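Local atomic coordinates of vitamin B12-binding protein (Vibrio cholerae O395, PDB entry 5YSC), a protein that binds vitamin B12 in the periplasm and probably delivers it to the BtuC subunits of the BtuCDF ABC transporter for import. Residues L26-T31 with A45-S50; I81-A86 with I103-T108. All blocks are in the same frame, centred on the assembly; numbering follows the deposited sequence.

Interaction 1 (L26-T31 with A45-S50); sequences LAPHAT and AVSEYS. With SO4 (sulfate ion), chain C.
Thr31 and Ser50 meet through their hydroxyls, OG1 to OG at 2.8 Å, in a hydrogen bond whose donor is not fixed. Thr31 OG1 stands anti to its carbonyl carbon (chi1 -62°), which turns the hydroxyl across to Ser50 and leaves the methyl CG2 to lie against Ser50 CB and Val46 CG1. The side chains of Thr31 and Val46 cross at about a right angle, and Val46 CG1 also rests on the threonine oxygen. Ser25, just before the first segment, gives Thr31 OG1 a second hydrogen-bond partner.

Residues 47-50 form a type II beta turn, closed by Ser50 N to Ser47 O at 3.1 Å, with Tyr49 at the positive phi (69°) of its third position. Ser47 OG lies between its own N and carbonyl carbon (chi1 77°) and donates to Glu48 O at 2.8 Å, approaching from above the carbonyl plane. Ser47 OG also sits 3.2 Å from Pro28 N, a tertiary nitrogen that cannot donate, and touches the ring carbon CD. Pro28, the first helical residue after the N-cap Ala27, presses its ring on the turn: CB lies 3.4 Å from Tyr49 O, and CG packs against Tyr49 CB at 3.7 Å. On the outer side of the turn Tyr49 N reaches a sulfate, presumably carried over from crystallisation, with O1 at 3.1 Å and a weak bond to O3; Arg61 NE binds the same ion.

Pro28, His29, Glu48 and Tyr49 all belong to the cyanocobalamin pocket, and His29 N donates a hydrogen bond to the ligand. The buried hydroxyls of Thr31 and Ser50 satisfy each other while the proline ring packs on the turn, fixing the start of helix 28-36 against it.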
loop_
_atom_site.group_PDB
_atom_site.type_symbol
_atom_site.label_atom_id
_atom_site.label_comp_id
_atom_site.label_asym_id
_atom_site.label_seq_id
_atom_site.Cartn_x
_atom_site.Cartn_y
_atom_site.Cartn_z
ATOM N N LEU A 26 8.973 8.216 -6.975
ATOM C CA LEU A 26 9.662 8.088 -5.697
ATOM C C LEU A 26 9.083 6.991 -4.798
ATOM O O LEU A 26 9.388 6.974 -3.605
ATOM C CB LEU A 26 9.654 9.427 -4.970
ATOM C CG LEU A 26 10.276 10.605 -5.733
ATOM C CD1 LEU A 26 10.184 11.860 -4.872
ATOM C CD2 LEU A 26 11.731 10.353 -6.126
ATOM N N ALA A 27 8.242 6.088 -5.328
ATOM C CA ALA A 27 7.683 5.023 -4.491
ATOM C C ALA A 27 7.279 3.817 -5.340
ATOM O O ALA A 27 6.912 3.980 -6.503
ATOM C CB ALA A 27 6.469 5.499 -3.687
ATOM N N PRO A 28 7.329 2.606 -4.774
ATOM C CA PRO A 28 6.834 1.431 -5.516
ATOM C C PRO A 28 5.409 1.593 -5.988
ATOM O O PRO A 28 5.103 1.252 -7.140
ATOM C CB PRO A 28 6.966 0.306 -4.495
ATOM C CG PRO A 28 8.102 0.710 -3.614
ATOM C CD PRO A 28 7.906 2.241 -3.463
ATOM N N HIS A 29 4.513 2.071 -5.128
ATOM C CA HIS A 29 3.129 2.229 -5.564
ATOM C C HIS A 29 3.038 3.266 -6.657
ATOM O O HIS A 29 2.256 3.119 -7.602
ATOM C CB HIS A 29 2.209 2.614 -4.407
ATOM C CG HIS A 29 2.088 4.106 -4.210
ATOM N ND1 HIS A 29 3.037 4.854 -3.545
ATOM C CD2 HIS A 29 1.173 4.986 -4.683
ATOM C CE1 HIS A 29 2.701 6.128 -3.600
ATOM N NE2 HIS A 29 1.567 6.230 -4.267
ATOM N N ALA A 30 3.860 4.320 -6.558
ATOM C CA ALA A 30 3.795 5.385 -7.546
ATOM C C ALA A 30 4.230 4.899 -8.925
ATOM O O ALA A 30 3.727 5.393 -9.952
ATOM C CB ALA A 30 4.644 6.552 -7.073
ATOM N N THR A 31 5.131 3.926 -8.965
ATOM C CA THR A 31 5.539 3.326 -10.210
ATOM C C THR A 31 4.404 2.499 -10.792
ATOM O O THR A 31 4.129 2.583 -11.998
ATOM C CB THR A 31 6.792 2.492 -9.968
ATOM O OG1 THR A 31 7.831 3.369 -9.526
ATOM C CG2 THR A 31 7.219 1.739 -11.216
ATOM N N ALA A 45 13.380 7.282 -13.924
ATOM C CA ALA A 45 13.906 6.726 -12.684
ATOM C C ALA A 45 12.744 6.420 -11.752
ATOM O O ALA A 45 11.659 7.014 -11.866
ATOM C CB ALA A 45 14.896 7.669 -11.980
ATOM N N VAL A 46 12.995 5.495 -10.832
ATOM C CA VAL A 46 11.994 5.016 -9.887
ATOM C C VAL A 46 12.688 4.785 -8.546
ATOM O O VAL A 46 13.856 5.144 -8.359
ATOM C CB VAL A 46 11.295 3.739 -10.398
ATOM C CG1 VAL A 46 10.522 4.025 -11.692
ATOM C CG2 VAL A 46 12.289 2.601 -10.533
ATOM N N SER A 47 11.969 4.202 -7.596
ATOM C CA SER A 47 12.470 3.882 -6.274
ATOM C C SER A 47 12.977 2.448 -6.203
ATOM O O SER A 47 12.664 1.615 -7.048
ATOM C CB SER A 47 11.370 4.072 -5.246
ATOM O OG SER A 47 10.462 2.992 -5.282
ATOM N N GLU A 48 13.781 2.178 -5.177
ATOM C CA GLU A 48 14.023 0.806 -4.763
ATOM C C GLU A 48 12.674 0.156 -4.484
ATOM O O GLU A 48 11.727 0.812 -4.045
ATOM C CB GLU A 48 14.925 0.752 -3.514
ATOM C CG GLU A 48 16.400 1.066 -3.803
ATOM C CD GLU A 48 17.313 1.058 -2.559
ATOM O OE1 GLU A 48 17.137 0.245 -1.632
ATOM O OE2 GLU A 48 18.222 1.915 -2.515
ATOM N N TYR A 49 12.572 -1.124 -4.805
ATOM C CA TYR A 49 11.338 -1.883 -4.732
ATOM C C TYR A 49 10.287 -1.482 -5.756
ATOM O O TYR A 49 9.173 -1.997 -5.691
ATOM C CB TYR A 49 10.733 -1.827 -3.339
ATOM C CG TYR A 49 11.382 -2.832 -2.448
ATOM C CD1 TYR A 49 12.557 -2.534 -1.824
ATOM C CD2 TYR A 49 10.840 -4.077 -2.273
ATOM C CE1 TYR A 49 13.191 -3.454 -1.004
ATOM C CE2 TYR A 49 11.444 -5.015 -1.459
ATOM C CZ TYR A 49 12.622 -4.690 -0.826
ATOM O OH TYR A 49 13.230 -5.610 -0.016
ATOM N N SER A 50 10.607 -0.630 -6.723
ATOM C CA SER A 50 9.724 -0.410 -7.872
ATOM C C SER A 50 9.953 -1.580 -8.814
ATOM O O SER A 50 10.704 -1.499 -9.788
ATOM C CB SER A 50 9.997 0.924 -8.558
ATOM O OG SER A 50 9.597 2.024 -7.771
HETATM S S SO4 C . 15.732 -2.481 -6.067
HETATM O O1 SO4 C . 14.424 -2.592 -6.736
HETATM O O2 SO4 C . 16.592 -3.598 -6.463
HETATM O O3 SO4 C . 15.512 -2.535 -4.622
HETATM O O4 SO4 C . 16.424 -1.248 -6.443
#

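Interaction 2 (I81-A86 with I103-T108); sequences IIAWPA and IYDSQT
Strands 81-83 and 103-105 run parallel, their axes 4.7 Å apart at closest approach and 23° apart in direction, joined by Tyr104 N to Ile81 O (2.9 Å), Ala83 N to Tyr104 O (2.8 Å) and, just beyond the second strand, Ser106 N to Ala83 O (2.8 Å). On one face Ile103 packs between Ile81 and Ala83. Its CG2, anti to the backbone N because chi1 is -60°, comes within 3.7 Å of Ala83 CB, whereas CG1 faces Ile81 CB. On the other face Ile82 CG2 meets the edge of the Tyr104 ring near its plane, at CD2.

The pair is the parallel link of a right-handed beta-alpha-beta unit, strand 80-83, helix 90-98, strand 103-105, with 103-105 at the edge of the four-stranded sheet. Helix 90-98 packs on the face of Ile81, Ala83 and Ile103, while helix 112-122 lies against Ile82 and Tyr104.

Past the strands the segments run on side by side, and on 81-86 Trp84 and Ala86 reach the cyanocobalamin pocket. Pro85 lays CG against Asp105 OD1 at 3.5 Å and CD against Ser106 O. With CG swung opposite the backbone N (chi1 179°), the Trp84 indole presents its NE1 edge to Thr108, whose CG2 approaches CD1 and whose OG1 lies near the ring plane. Water 1 bridges them, accepting from Trp84 NE1 at 3.2 Å and bonding to Thr108 OG1. Water 2 accepts a hydrogen bond from Ala86 N, donates to Ser106 O at 2.6 Å and also meets Thr108 OG1, tying both loops together where the main chains have separated. Ser106 OG turns elsewhere, with Asn117 among its partners.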
loop_
_atom_site.group_PDB
_atom_site.type_symbol
_atom_site.label_atom_id
_atom_site.label_comp_id
_atom_site.label_asym_id
_atom_site.label_seq_id
_atom_site.Cartn_x
_atom_site.Cartn_y
_atom_site.Cartn_z
ATOM N N ILE A 81 7.739 14.765 -11.250
ATOM C CA ILE A 81 8.146 13.872 -10.177
ATOM C C ILE A 81 6.867 13.426 -9.475
ATOM O O ILE A 81 6.015 14.249 -9.135
ATOM C CB ILE A 81 9.120 14.549 -9.186
ATOM C CG1 ILE A 81 10.398 15.007 -9.889
ATOM C CG2 ILE A 81 9.415 13.627 -8.008
ATOM C CD1 ILE A 81 11.416 15.678 -8.987
ATOM N N ILE A 82 6.706 12.121 -9.305
ATOM C CA ILE A 82 5.565 11.548 -8.614
ATOM C C ILE A 82 5.988 11.207 -7.200
ATOM O O ILE A 82 6.733 10.254 -6.983
ATOM C CB ILE A 82 5.025 10.293 -9.317
ATOM C CG1 ILE A 82 4.779 10.574 -10.789
ATOM C CG2 ILE A 82 3.752 9.875 -8.625
ATOM C CD1 ILE A 82 4.445 9.299 -11.549
ATOM N N ALA A 83 5.553 12.023 -6.244
ATOM C CA ALA A 83 6.010 11.891 -4.869
ATOM C C ALA A 83 5.026 11.126 -4.006
ATOM O O ALA A 83 3.840 11.049 -4.282
ATOM C CB ALA A 83 6.244 13.257 -4.240
ATOM N N TRP A 84 5.552 10.590 -2.920
ATOM C CA TRP A 84 4.793 9.879 -1.908
ATOM C C TRP A 84 4.984 10.594 -0.575
ATOM O O TRP A 84 5.833 10.198 0.241
ATOM C CB TRP A 84 5.254 8.444 -1.827
ATOM C CG TRP A 84 4.580 7.601 -0.822
ATOM C CD1 TRP A 84 3.283 7.702 -0.366
ATOM C CD2 TRP A 84 5.168 6.493 -0.136
ATOM N NE1 TRP A 84 3.052 6.726 0.561
ATOM C CE2 TRP A 84 4.189 5.973 0.725
ATOM C CE3 TRP A 84 6.432 5.886 -0.179
ATOM C CZ2 TRP A 84 4.432 4.858 1.564
ATOM C CZ3 TRP A 84 6.683 4.780 0.659
ATOM C CH2 TRP A 84 5.688 4.285 1.515
ATOM N N PRO A 85 4.235 11.657 -0.333
ATOM C CA PRO A 85 4.417 12.402 0.932
ATOM C C PRO A 85 4.404 11.522 2.167
ATOM O O PRO A 85 5.184 11.745 3.103
ATOM C CB PRO A 85 3.244 13.370 0.915
ATOM C CG PRO A 85 2.914 13.584 -0.485
ATOM C CD PRO A 85 3.191 12.263 -1.184
ATOM N N ALA A 86 3.550 10.497 2.198
ATOM C CA ALA A 86 3.433 9.709 3.420
ATOM C C ALA A 86 4.700 8.942 3.738
ATOM O O ALA A 86 4.950 8.659 4.926
ATOM C CB ALA A 86 2.229 8.762 3.329
ATOM N N ILE A 103 5.733 18.590 -9.300
ATOM C CA ILE A 103 5.563 17.425 -8.450
ATOM C C ILE A 103 4.091 17.123 -8.275
ATOM O O ILE A 103 3.305 17.986 -7.857
ATOM C CB ILE A 103 6.211 17.622 -7.069
ATOM C CG1 ILE A 103 7.700 17.881 -7.221
ATOM C CG2 ILE A 103 5.977 16.380 -6.192
ATOM C CD1 ILE A 103 8.317 18.580 -6.050
ATOM N N TYR A 104 3.724 15.870 -8.520
ATOM C CA TYR A 104 2.427 15.364 -8.164
ATOM C C TYR A 104 2.542 14.654 -6.823
ATOM O O TYR A 104 3.337 13.732 -6.673
ATOM C CB TYR A 104 1.907 14.432 -9.268
ATOM C CG TYR A 104 0.573 13.864 -8.891
ATOM C CD1 TYR A 104 -0.590 14.612 -9.043
ATOM C CD2 TYR A 104 0.474 12.591 -8.336
ATOM C CE1 TYR A 104 -1.799 14.119 -8.673
ATOM C CE2 TYR A 104 -0.744 12.083 -7.972
ATOM C CZ TYR A 104 -1.887 12.846 -8.149
ATOM O OH TYR A 104 -3.108 12.395 -7.743
ATOM N N ASP A 105 1.767 15.102 -5.840
ATOM C CA ASP A 105 1.741 14.447 -4.538
ATOM C C ASP A 105 0.715 13.316 -4.538
ATOM O O ASP A 105 -0.492 13.577 -4.610
ATOM C CB ASP A 105 1.381 15.444 -3.446
ATOM C CG ASP A 105 2.468 16.416 -3.172
ATOM O OD1 ASP A 105 3.614 15.972 -2.925
ATOM O OD2 ASP A 105 2.131 17.634 -3.216
ATOM N N SER A 106 1.183 12.070 -4.415
ATOM C CA SER A 106 0.275 10.933 -4.334
ATOM C C SER A 106 -0.261 10.762 -2.921
ATOM O O SER A 106 0.502 10.404 -2.002
ATOM C CB SER A 106 1.006 9.674 -4.783
ATOM O OG SER A 106 0.157 8.531 -4.729
ATOM N N GLN A 107 -1.582 10.855 -2.771
ATOM C CA GLN A 107 -2.225 10.659 -1.483
ATOM C C GLN A 107 -2.641 9.194 -1.355
ATOM O O GLN A 107 -3.170 8.611 -2.308
ATOM C CB GLN A 107 -3.444 11.565 -1.326
ATOM C CG GLN A 107 -3.110 13.031 -1.484
ATOM C CD GLN A 107 -2.481 13.592 -0.218
ATOM O OE1 GLN A 107 -1.409 13.121 0.230
ATOM N NE2 GLN A 107 -3.156 14.578 0.388
ATOM N N THR A 108 -2.412 8.628 -0.175
ATOM C CA THR A 108 -2.384 7.179 0.000
ATOM C C THR A 108 -3.102 6.727 1.274
ATOM O O THR A 108 -2.571 5.942 2.064
ATOM C CB THR A 108 -0.912 6.746 -0.015
ATOM O OG1 THR A 108 -0.186 7.519 0.953
ATOM C CG2 THR A 108 -0.278 6.983 -1.406
HETATM O O HOH W 1 0.804 5.245 2.313
HETATM O O HOH W 2 1.093 10.065 0.544
#

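Overall arrangement
From the N terminus, interaction 1 closes first: the chain leaves strand 23-25, runs through helix 28-36 and strand 43-45, and returns at 45-50 beside the start of that helix. Interaction 2 closes a second loop further on, through helix 90-98, so the two follow in series and neither nest nor cross. Their centres are 11 Å apart, and they touch directly. Leu26 N hydrogen-bonds to Ile82 O in the neighbouring strand 80-83, Ala27 CB packs on Trp84, and His29 NE2 hydrogen-bonds with Ser106 OG. Together they join strand ends of one four-stranded parallel sheet, order 43-45, 23-25, 80-83, 103-105, to loops lining the cyanocobalamin pocket.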